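PDB 5LPE: kallikrein-10 from Homo sapiens, which acts as a secreted, zymogen-like serine peptidase of the kallikrein subfamily, is inhibited by zinc and has a tumour-suppressor role in breast and prostate cancer. Local coordinates for residues Gly31-Gln36 with Leu99-Pro104; Arg72-Pro77 with Asn228-Ser233; Lys157-Phe162 with Pro214-Gln219; Ile172-Asp177 with Gly189-Asp194. All coordinates share one frame; numbering follows the deposited sequence.

Contact 1: residues Gly31-Gln36 with Leu99-Pro104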
# COMPACT_ATOMS: atom_id res chain seq x y z
N GLY A 31 -2.93 1.18 -4.35
CA GLY A 31 -3.63 0.08 -3.71
C GLY A 31 -3.02 -1.22 -4.19
O GLY A 31 -2.21 -1.25 -5.11
N VAL A 32 -3.42 -2.30 -3.54
CA VAL A 32 -2.90 -3.60 -3.93
C VAL A 32 -4.05 -4.51 -4.32
O VAL A 32 -5.13 -4.48 -3.72
CB VAL A 32 -2.08 -4.25 -2.81
CG1 VAL A 32 -1.04 -5.17 -3.42
CG2 VAL A 32 -1.45 -3.20 -2.01
N LEU A 33 -3.79 -5.39 -5.27
CA LEU A 33 -4.74 -6.41 -5.65
C LEU A 33 -4.50 -7.59 -4.73
O LEU A 33 -3.47 -8.26 -4.82
CB LEU A 33 -4.56 -6.80 -7.11
CG LEU A 33 -5.68 -7.63 -7.70
CD1 LEU A 33 -6.87 -6.72 -7.92
CD2 LEU A 33 -5.24 -8.26 -9.00
N VAL A 34 -5.43 -7.82 -3.81
CA VAL A 34 -5.33 -8.94 -2.89
C VAL A 34 -6.24 -10.08 -3.30
O VAL A 34 -6.19 -11.16 -2.67
CB VAL A 34 -5.64 -8.45 -1.46
CG1 VAL A 34 -4.62 -7.40 -1.07
CG2 VAL A 34 -7.03 -7.81 -1.40
N ASP A 35 -7.07 -9.88 -4.32
CA ASP A 35 -8.00 -10.86 -4.83
C ASP A 35 -8.43 -10.37 -6.20
O ASP A 35 -8.33 -9.18 -6.49
CB ASP A 35 -9.21 -11.01 -3.90
CG ASP A 35 -10.20 -12.00 -4.41
OD1 ASP A 35 -9.92 -13.20 -4.31
OD2 ASP A 35 -11.26 -11.58 -4.92
N GLN A 36 -8.92 -11.28 -7.04
CA GLN A 36 -9.30 -10.86 -8.39
C GLN A 36 -10.39 -9.79 -8.37
O GLN A 36 -10.53 -9.03 -9.33
CB GLN A 36 -9.75 -12.06 -9.21
CG GLN A 36 -10.85 -12.87 -8.55
CD GLN A 36 -11.34 -14.00 -9.42
OE1 GLN A 36 -10.62 -14.49 -10.29
NE2 GLN A 36 -12.57 -14.44 -9.19
N LEU A 99 -11.57 -2.19 -1.39
CA LEU A 99 -12.32 -1.77 -2.56
C LEU A 99 -12.73 -3.00 -3.36
O LEU A 99 -11.87 -3.82 -3.73
CB LEU A 99 -11.49 -0.83 -3.43
CG LEU A 99 -11.28 0.55 -2.81
CD1 LEU A 99 -11.05 1.59 -3.87
CD2 LEU A 99 -12.45 0.96 -1.93
N LYS A 100 -14.02 -3.15 -3.61
CA LYS A 100 -14.47 -4.25 -4.45
C LYS A 100 -14.55 -3.79 -5.91
O LYS A 100 -15.12 -2.75 -6.21
CB LYS A 100 -15.82 -4.77 -3.99
CG LYS A 100 -16.14 -6.13 -4.62
CD LYS A 100 -17.61 -6.27 -4.90
CE LYS A 100 -18.03 -7.71 -4.80
NZ LYS A 100 -17.07 -8.58 -5.50
N LEU A 101 -13.96 -4.58 -6.81
CA LEU A 101 -14.03 -4.27 -8.23
C LEU A 101 -15.38 -4.70 -8.83
O LEU A 101 -15.91 -5.77 -8.51
CB LEU A 101 -12.88 -4.93 -8.99
CG LEU A 101 -11.46 -4.59 -8.54
CD1 LEU A 101 -10.41 -5.10 -9.54
CD2 LEU A 101 -11.30 -3.10 -8.29
N ALA A 102 -15.93 -3.84 -9.68
CA ALA A 102 -17.21 -4.13 -10.32
C ALA A 102 -17.16 -5.50 -10.98
O ALA A 102 -17.98 -6.37 -10.68
CB ALA A 102 -17.54 -3.04 -11.34
N ARG A 103 -16.17 -5.71 -11.83
CA ARG A 103 -15.95 -6.98 -12.50
C ARG A 103 -14.59 -7.55 -12.11
O ARG A 103 -13.63 -6.79 -11.91
CB ARG A 103 -16.01 -6.79 -14.03
CG ARG A 103 -17.30 -6.13 -14.51
CD ARG A 103 -17.34 -5.99 -16.04
NE ARG A 103 -16.63 -4.81 -16.54
CZ ARG A 103 -15.53 -4.86 -17.29
NH1 ARG A 103 -15.00 -6.03 -17.63
NH2 ARG A 103 -14.97 -3.73 -17.72
N PRO A 104 -14.48 -8.88 -12.00
CA PRO A 104 -13.21 -9.49 -11.58
C PRO A 104 -12.10 -9.22 -12.58
O PRO A 104 -12.32 -9.10 -13.79
CB PRO A 104 -13.54 -10.99 -11.53
CG PRO A 104 -15.02 -11.08 -11.53
CD PRO A 104 -15.52 -9.88 -12.26
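L33 and L101 supply the apolar part of this contact: the two leucines reach each other through their CD1 methyls, L33 CD1 lying 4.2 Å from L101 CD1. The L101 side chain is directed at the 31-36 segment from its base, with CG anti to the carbonyl carbon (chi1 -57°), whereas L33 comes close through its outer end.

The polar part centres on the carbonyl oxygen of Q36. It receives no N-H or O-H from 99-104; instead P104 CA offers a CA-H...O contact, with P104 CA 3.5 Å from Q36 O and an angle of 130° at the hydrogen. L101 CD1 approaches that same Q36 O to 3.9 Å. Farther out, Q36 NE2 rests loosely against P104 CB at 4.3 Å on the protein surface.

V34 and D35 both face W38 in a classic beta bulge, and the chain turns a corner at V34; D35 OD2 is hydrogen-bonded to S37 N. In the N-terminal barrel, strand 38-41 runs between strands 26-35 and 97-101; V39 touches both leucines, and a backbone hydrogen bond ties Q36 to V105.

Contact 2: residues Arg72-Pro77 with Asn228-Ser233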
# COMPACT_ATOMS: atom_id res chain seq x y z
N ARG A 72 -18.33 -1.94 -3.74
CA ARG A 72 -18.23 -1.99 -2.29
C ARG A 72 -16.92 -1.39 -1.85
O ARG A 72 -15.86 -1.65 -2.43
CB ARG A 72 -18.37 -3.43 -1.80
CG ARG A 72 -19.74 -4.03 -2.08
CD ARG A 72 -19.86 -5.36 -1.40
NE ARG A 72 -19.79 -5.22 0.04
CZ ARG A 72 -19.43 -6.21 0.86
NH1 ARG A 72 -19.11 -7.40 0.35
NH2 ARG A 72 -19.39 -6.01 2.17
N SER A 73 -16.99 -0.51 -0.86
CA SER A 73 -15.81 0.04 -0.22
C SER A 73 -15.97 -0.12 1.28
O SER A 73 -16.72 0.63 1.91
CB SER A 73 -15.66 1.51 -0.58
OG SER A 73 -16.78 2.19 -0.07
N VAL A 74 -15.21 -1.04 1.86
CA VAL A 74 -15.36 -1.39 3.26
C VAL A 74 -14.18 -0.79 4.01
O VAL A 74 -13.03 -1.22 3.87
CB VAL A 74 -15.46 -2.91 3.45
CG1 VAL A 74 -15.63 -3.24 4.92
CG2 VAL A 74 -16.64 -3.43 2.65
N VAL A 75 -14.46 0.24 4.77
CA VAL A 75 -13.46 0.85 5.62
C VAL A 75 -13.39 0.04 6.90
O VAL A 75 -14.41 -0.49 7.37
CB VAL A 75 -13.82 2.32 5.87
CG1 VAL A 75 -12.98 2.89 6.99
CG2 VAL A 75 -13.66 3.12 4.59
N HIS A 76 -12.19 -0.12 7.44
CA HIS A 76 -12.06 -0.87 8.68
C HIS A 76 -12.98 -0.27 9.75
O HIS A 76 -13.08 0.96 9.84
CB HIS A 76 -10.62 -0.88 9.19
CG HIS A 76 -10.36 -1.92 10.23
ND1 HIS A 76 -10.40 -1.64 11.58
CD2 HIS A 76 -10.11 -3.24 10.13
CE1 HIS A 76 -10.17 -2.75 12.26
NE2 HIS A 76 -9.99 -3.74 11.40
N PRO A 77 -13.68 -1.10 10.52
CA PRO A 77 -14.63 -0.55 11.51
C PRO A 77 -13.97 0.34 12.55
O PRO A 77 -14.58 1.33 12.98
CB PRO A 77 -15.24 -1.82 12.13
CG PRO A 77 -14.26 -2.93 11.81
CD PRO A 77 -13.72 -2.57 10.47
N ASN A 228 -9.77 -11.21 5.34
CA ASN A 228 -10.33 -12.43 4.78
C ASN A 228 -11.84 -12.45 4.91
O ASN A 228 -12.52 -13.09 4.09
CB ASN A 228 -9.70 -13.64 5.46
CG ASN A 228 -8.35 -13.98 4.87
OD1 ASN A 228 -8.17 -13.91 3.65
ND2 ASN A 228 -7.39 -14.34 5.72
N LYS A 229 -12.38 -11.73 5.90
CA LYS A 229 -13.81 -11.79 6.14
C LYS A 229 -14.59 -10.92 5.15
O LYS A 229 -15.65 -11.35 4.67
CB LYS A 229 -14.12 -11.39 7.58
CG LYS A 229 -15.60 -11.50 7.92
CD LYS A 229 -15.82 -11.61 9.42
CE LYS A 229 -15.98 -10.24 10.09
NZ LYS A 229 -15.80 -10.36 11.57
N VAL A 230 -14.11 -9.73 4.81
CA VAL A 230 -14.87 -8.92 3.86
C VAL A 230 -14.68 -9.45 2.45
O VAL A 230 -15.62 -9.50 1.65
CB VAL A 230 -14.56 -7.40 3.98
CG1 VAL A 230 -13.62 -7.09 5.13
CG2 VAL A 230 -14.04 -6.83 2.71
N ILE A 231 -13.46 -9.88 2.11
CA ILE A 231 -13.23 -10.53 0.83
C ILE A 231 -14.06 -11.81 0.72
O ILE A 231 -14.23 -12.35 -0.39
CB ILE A 231 -11.71 -10.73 0.66
CG1 ILE A 231 -11.01 -9.37 0.72
CG2 ILE A 231 -11.34 -11.34 -0.69
CD1 ILE A 231 -9.54 -9.49 0.57
N ARG A 232 -14.58 -12.36 1.83
CA ARG A 232 -15.28 -13.64 1.84
C ARG A 232 -14.36 -14.76 1.39
O ARG A 232 -14.78 -15.91 1.40
CB ARG A 232 -16.56 -13.64 0.98
CG ARG A 232 -17.86 -13.74 1.79
CD ARG A 232 -18.56 -12.38 1.97
NE ARG A 232 -18.25 -11.42 0.90
CZ ARG A 232 -18.68 -11.51 -0.35
NH1 ARG A 232 -19.44 -12.52 -0.73
NH2 ARG A 232 -18.34 -10.59 -1.25
N SER A 233 -13.11 -14.46 1.02
CA SER A 233 -12.02 -15.38 0.71
C SER A 233 -11.64 -16.21 1.92
O SER A 233 -10.55 -16.80 1.96
CB SER A 233 -10.79 -14.64 0.20
OG SER A 233 -10.44 -13.60 1.10
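R72 and V74 of strand 66-75 face V230 and R232, where the C-terminal helix of this chymotrypsin-like protease ends against the N-terminal barrel. It is a surface contact without a hydrogen bond between the two segments, and the R72 side chain runs through it from strand to helix end.

From CB, which is directed at the helix end, CG is set anti to the carbonyl carbon (chi1 -64°). R72 CB packs against K100 CB of the adjacent strand, and the side chain also touches W38. The chain then bends at chi3, and the guanidinium arrives with NH1 foremost. This nitrogen, R72 NH1, meets R232 NH2 at 3.7 Å, in the plane and at the edge of the R72 group. R72 NH1 is also 4.3 Å from V230 O, too far for a bond.

The two arginine side chains cross at about a right angle, and their guanidinium planes are turned 50° apart. Two like charges thus lie close together; V230 O, which accepts a weak hydrogen bond from R232 NE (3.3 Å, angle 156°), might offset them a little. Both arginines also touch a neighbouring molecule of the crystal, so their pose may owe something to packing.

R232 is the first residue to leave helical backbone angles, with positive phi, and its N makes a weak bond to K229 O. W38 and L98 also touch V230, W226 touches V74, and the apolar link across the segments is V74 CB lying 4.2 Å from V230 CG2.

Contact 3: residues Lys157-Phe162 with Pro214-Gln219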
# COMPACT_ATOMS: atom_id res chain seq x y z
N LYS A 157 9.78 1.47 17.93
CA LYS A 157 10.53 2.07 19.02
C LYS A 157 11.22 3.32 18.50
O LYS A 157 10.96 4.42 18.98
CB LYS A 157 11.55 1.05 19.57
CG LYS A 157 10.93 -0.14 20.30
CD LYS A 157 11.56 -1.45 19.86
CE LYS A 157 12.63 -1.90 20.82
NZ LYS A 157 13.99 -1.74 20.26
N GLU A 158 12.10 3.15 17.51
CA GLU A 158 12.82 4.27 16.92
C GLU A 158 11.97 5.05 15.93
O GLU A 158 12.45 6.04 15.37
CB GLU A 158 14.10 3.75 16.29
CG GLU A 158 15.18 4.80 16.06
CD GLU A 158 15.49 4.98 14.60
OE1 GLU A 158 15.10 4.08 13.83
OE2 GLU A 158 16.08 6.00 14.22
N CYS A 159 10.73 4.62 15.70
CA CYS A 159 9.75 5.50 15.07
C CYS A 159 9.10 6.43 16.07
O CYS A 159 8.59 7.49 15.68
CB CYS A 159 8.69 4.68 14.36
SG CYS A 159 8.25 5.38 12.78
N GLU A 160 9.10 6.06 17.35
CA GLU A 160 8.68 6.98 18.40
C GLU A 160 9.69 8.10 18.58
O GLU A 160 9.36 9.14 19.15
CB GLU A 160 8.49 6.21 19.71
CG GLU A 160 7.43 6.77 20.65
CD GLU A 160 7.95 7.87 21.57
OE1 GLU A 160 7.11 8.57 22.17
OE2 GLU A 160 9.18 8.03 21.71
N VAL A 161 10.91 7.91 18.07
CA VAL A 161 11.91 8.97 18.08
C VAL A 161 11.55 10.04 17.06
O VAL A 161 11.60 11.24 17.35
CB VAL A 161 13.30 8.38 17.83
CG1 VAL A 161 14.27 9.43 17.30
CG2 VAL A 161 13.84 7.76 19.11
N PHE A 162 11.18 9.64 15.85
CA PHE A 162 10.83 10.62 14.84
C PHE A 162 9.44 11.20 15.05
O PHE A 162 9.18 12.33 14.64
CB PHE A 162 10.92 10.00 13.46
CG PHE A 162 12.30 9.64 13.07
CD1 PHE A 162 12.83 8.40 13.42
CD2 PHE A 162 13.08 10.54 12.36
CE1 PHE A 162 14.11 8.06 13.07
CE2 PHE A 162 14.37 10.21 12.00
CZ PHE A 162 14.89 8.97 12.35
N PRO A 214 11.46 7.83 8.58
CA PRO A 214 10.74 6.66 8.08
C PRO A 214 9.26 6.93 7.87
O PRO A 214 8.65 7.80 8.51
CB PRO A 214 10.94 5.63 9.19
CG PRO A 214 10.90 6.47 10.41
CD PRO A 214 11.71 7.71 10.03
N ALA A 215 8.67 6.16 6.97
CA ALA A 215 7.24 6.24 6.75
C ALA A 215 6.52 5.28 7.68
O ALA A 215 7.13 4.41 8.30
CB ALA A 215 6.89 5.91 5.30
N VAL A 216 5.20 5.40 7.70
CA VAL A 216 4.37 4.68 8.65
C VAL A 216 3.37 3.88 7.84
O VAL A 216 2.52 4.45 7.14
CB VAL A 216 3.67 5.62 9.64
CG1 VAL A 216 2.68 4.84 10.51
CG2 VAL A 216 4.70 6.30 10.51
N TYR A 217 3.48 2.55 7.91
CA TYR A 217 2.64 1.63 7.18
C TYR A 217 1.72 0.89 8.14
O TYR A 217 2.08 0.64 9.30
CB TYR A 217 3.47 0.62 6.40
CG TYR A 217 4.22 1.19 5.23
CD1 TYR A 217 5.42 1.88 5.41
CD2 TYR A 217 3.76 0.99 3.94
CE1 TYR A 217 6.11 2.40 4.33
CE2 TYR A 217 4.45 1.50 2.83
CZ TYR A 217 5.63 2.20 3.04
OH TYR A 217 6.32 2.72 1.94
N THR A 218 0.52 0.56 7.67
CA THR A 218 -0.34 -0.30 8.45
C THR A 218 0.21 -1.72 8.42
O THR A 218 0.58 -2.22 7.36
CB THR A 218 -1.77 -0.26 7.91
OG1 THR A 218 -2.22 1.10 7.85
CG2 THR A 218 -2.71 -1.06 8.83
N GLN A 219 0.30 -2.36 9.57
CA GLN A 219 0.88 -3.70 9.62
C GLN A 219 -0.21 -4.70 9.24
O GLN A 219 -1.15 -4.91 10.01
CB GLN A 219 1.44 -3.96 11.01
CG GLN A 219 2.29 -5.18 11.16
CD GLN A 219 2.82 -5.29 12.57
OE1 GLN A 219 2.28 -4.68 13.49
NE2 GLN A 219 3.87 -6.07 12.74
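P214 lies against F162 and C159, joining the short helix 159-162 to the start of strand 215-219 in the C-terminal barrel of the chymotrypsin-like fold. P214 CD sits over the centre of the F162 ring in a CH-pi contact, 3.6 Å from the ring centroid and only 13° off the normal. The next atom of the proline ring, P214 CG, touches C159 SG at 3.7 Å. Two residues on, V216 CG2 makes a looser approach to C159 SG at 4.3 Å, so the sulfur rests on both side chains.

What positions these groups lies just behind them. C159 SG is bonded to C173 SG of strand 171-176, a disulfide that fastens the helix to the strand beside 215-219. P214 O accepts a hydrogen bond from the hydroxyl of Y163, and L154 touches the proline too. V216 packs against M171 and W203, and its side chain is about 7 Å from that of D95, a zinc ligand and probable charge-relay residue. On the helix side, E160 N bonds K157 O at 3.0 Å. The F162 ring, with CG anti to the carbonyl carbon (chi1 -67°), has E158 O in its plane, at the edge.

Contact 4: residues Ile172-Asp177 with Gly189-Asp194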
# COMPACT_ATOMS: atom_id res chain seq x y z
N ILE A 172 4.11 -0.63 11.08
CA ILE A 172 5.52 -0.85 10.85
C ILE A 172 6.06 0.42 10.23
O ILE A 172 5.42 1.02 9.37
CB ILE A 172 5.76 -2.09 9.98
CG1 ILE A 172 4.85 -2.03 8.78
CG2 ILE A 172 5.37 -3.33 10.76
CD1 ILE A 172 5.11 -3.11 7.81
N CYS A 173 7.18 0.90 10.77
CA CYS A 173 7.91 2.02 10.21
C CYS A 173 9.00 1.49 9.30
O CYS A 173 9.79 0.64 9.71
CB CYS A 173 8.49 2.87 11.32
SG CYS A 173 7.19 3.90 11.97
N ALA A 174 9.03 1.97 8.07
CA ALA A 174 9.92 1.45 7.05
C ALA A 174 11.01 2.47 6.79
O ALA A 174 10.73 3.56 6.28
CB ALA A 174 9.14 1.15 5.78
N GLY A 175 12.24 2.15 7.17
CA GLY A 175 13.36 3.03 6.87
C GLY A 175 13.77 2.92 5.42
O GLY A 175 14.05 1.82 4.92
N LEU A 176 13.87 4.06 4.75
CA LEU A 176 14.32 4.16 3.37
C LEU A 176 15.80 4.47 3.36
O LEU A 176 16.27 5.21 4.22
CB LEU A 176 13.57 5.26 2.63
CG LEU A 176 13.43 5.26 1.12
CD1 LEU A 176 12.78 3.98 0.66
CD2 LEU A 176 12.57 6.44 0.72
N ASP A 177 16.54 3.93 2.42
CA ASP A 177 17.97 4.18 2.46
C ASP A 177 18.27 5.63 2.07
O ASP A 177 17.51 6.27 1.33
CB ASP A 177 18.70 3.17 1.57
CG ASP A 177 18.35 1.73 1.94
OD1 ASP A 177 17.73 1.52 3.02
OD2 ASP A 177 18.69 0.81 1.15
N GLY A 189 -0.09 2.70 -1.28
CA GLY A 189 0.88 1.83 -1.88
C GLY A 189 1.33 0.71 -1.01
O GLY A 189 1.30 0.84 0.17
N PRO A 190 1.72 -0.40 -1.62
CA PRO A 190 2.15 -1.56 -0.81
C PRO A 190 3.61 -1.51 -0.35
O PRO A 190 4.49 -0.99 -1.03
CB PRO A 190 1.94 -2.74 -1.76
CG PRO A 190 2.00 -2.17 -3.15
CD PRO A 190 1.61 -0.72 -3.06
N LEU A 191 3.85 -2.11 0.80
CA LEU A 191 5.20 -2.51 1.22
C LEU A 191 5.27 -4.03 1.10
O LEU A 191 4.55 -4.75 1.79
CB LEU A 191 5.50 -2.04 2.64
CG LEU A 191 6.88 -2.40 3.23
CD1 LEU A 191 7.42 -1.28 4.05
CD2 LEU A 191 6.74 -3.59 4.12
N VAL A 192 6.13 -4.51 0.21
CA VAL A 192 6.30 -5.94 -0.03
C VAL A 192 7.57 -6.41 0.66
O VAL A 192 8.60 -5.73 0.60
CB VAL A 192 6.33 -6.22 -1.55
CG1 VAL A 192 6.37 -7.72 -1.84
CG2 VAL A 192 5.14 -5.55 -2.26
N CYS A 193 7.50 -7.55 1.35
CA CYS A 193 8.68 -8.23 1.90
C CYS A 193 8.64 -9.69 1.46
O CYS A 193 7.72 -10.42 1.84
CB CYS A 193 8.74 -8.17 3.42
SG CYS A 193 8.39 -6.59 4.18
N ASP A 194 9.66 -10.12 0.72
CA ASP A 194 9.73 -11.48 0.18
C ASP A 194 8.44 -11.86 -0.55
O ASP A 194 7.85 -12.93 -0.34
CB ASP A 194 10.05 -12.49 1.30
CG ASP A 194 11.02 -13.59 0.84
OD1 ASP A 194 11.11 -13.79 -0.39
OD2 ASP A 194 11.66 -14.27 1.69
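I172 O takes a probable hydrogen bond from Y217 N, and this strand pairing holds the backbone from which I172 reaches across to L191. No hydrogen bond joins the 172-177 and 189-194 segments themselves. Their meeting is wholly apolar and buried, made by three side chains.

L191 carries one side of it and divides the work between its two methyls. Its CG is anti to the backbone N (chi1 179°), extending the forked end toward the other strand. L191 CD1 goes to A174 CB at 3.4 Å, and L191 CD2 to I172 CD1 at 4.1 Å. The fork therefore spans two residues that project from the same side of their strand, while C173 between them turns away. The backbones stay well apart, A174 CA and L191 CA being 8.5 Å from each other, a gap bridged by side chains alone.

I151 and Y217 each touch both A174 and L191, and Y217 also lies on I172, so the three contact residues belong to a larger apolar cluster. C193, farther along the second strand, is tied to C127.

Strands 171-176 and 190-193 stand three places apart in the closed six-stranded sheet, so L191 packs across its interior; the loop between them carries S187, the probable catalytic serine. This is the core of the C-terminal barrel of a chymotrypsin-like peptidase.

Overall arrangement
Contact 1 lies within the N-terminal barrel and contact 2 sets the C-terminal helix against it; they meet through neighbouring strands 97-101 and 66-75, where K100 N and R72 O form a probable hydrogen bond, and I231 also packs on V34 and D35. Contact 2 lies on the surface and sets like charges beside a valine pair, while contact 1 is half buried. Contacts 3 and 4 are buried and apolar, share adjacent strands of the C-terminal barrel and are locked by the C159-C173 disulfide. Contact 3 adds an aromatic face; contact 4 is purely aliphatic. V32 CG2 against P190 CB joins contact 1 to contact 4 across the barrels.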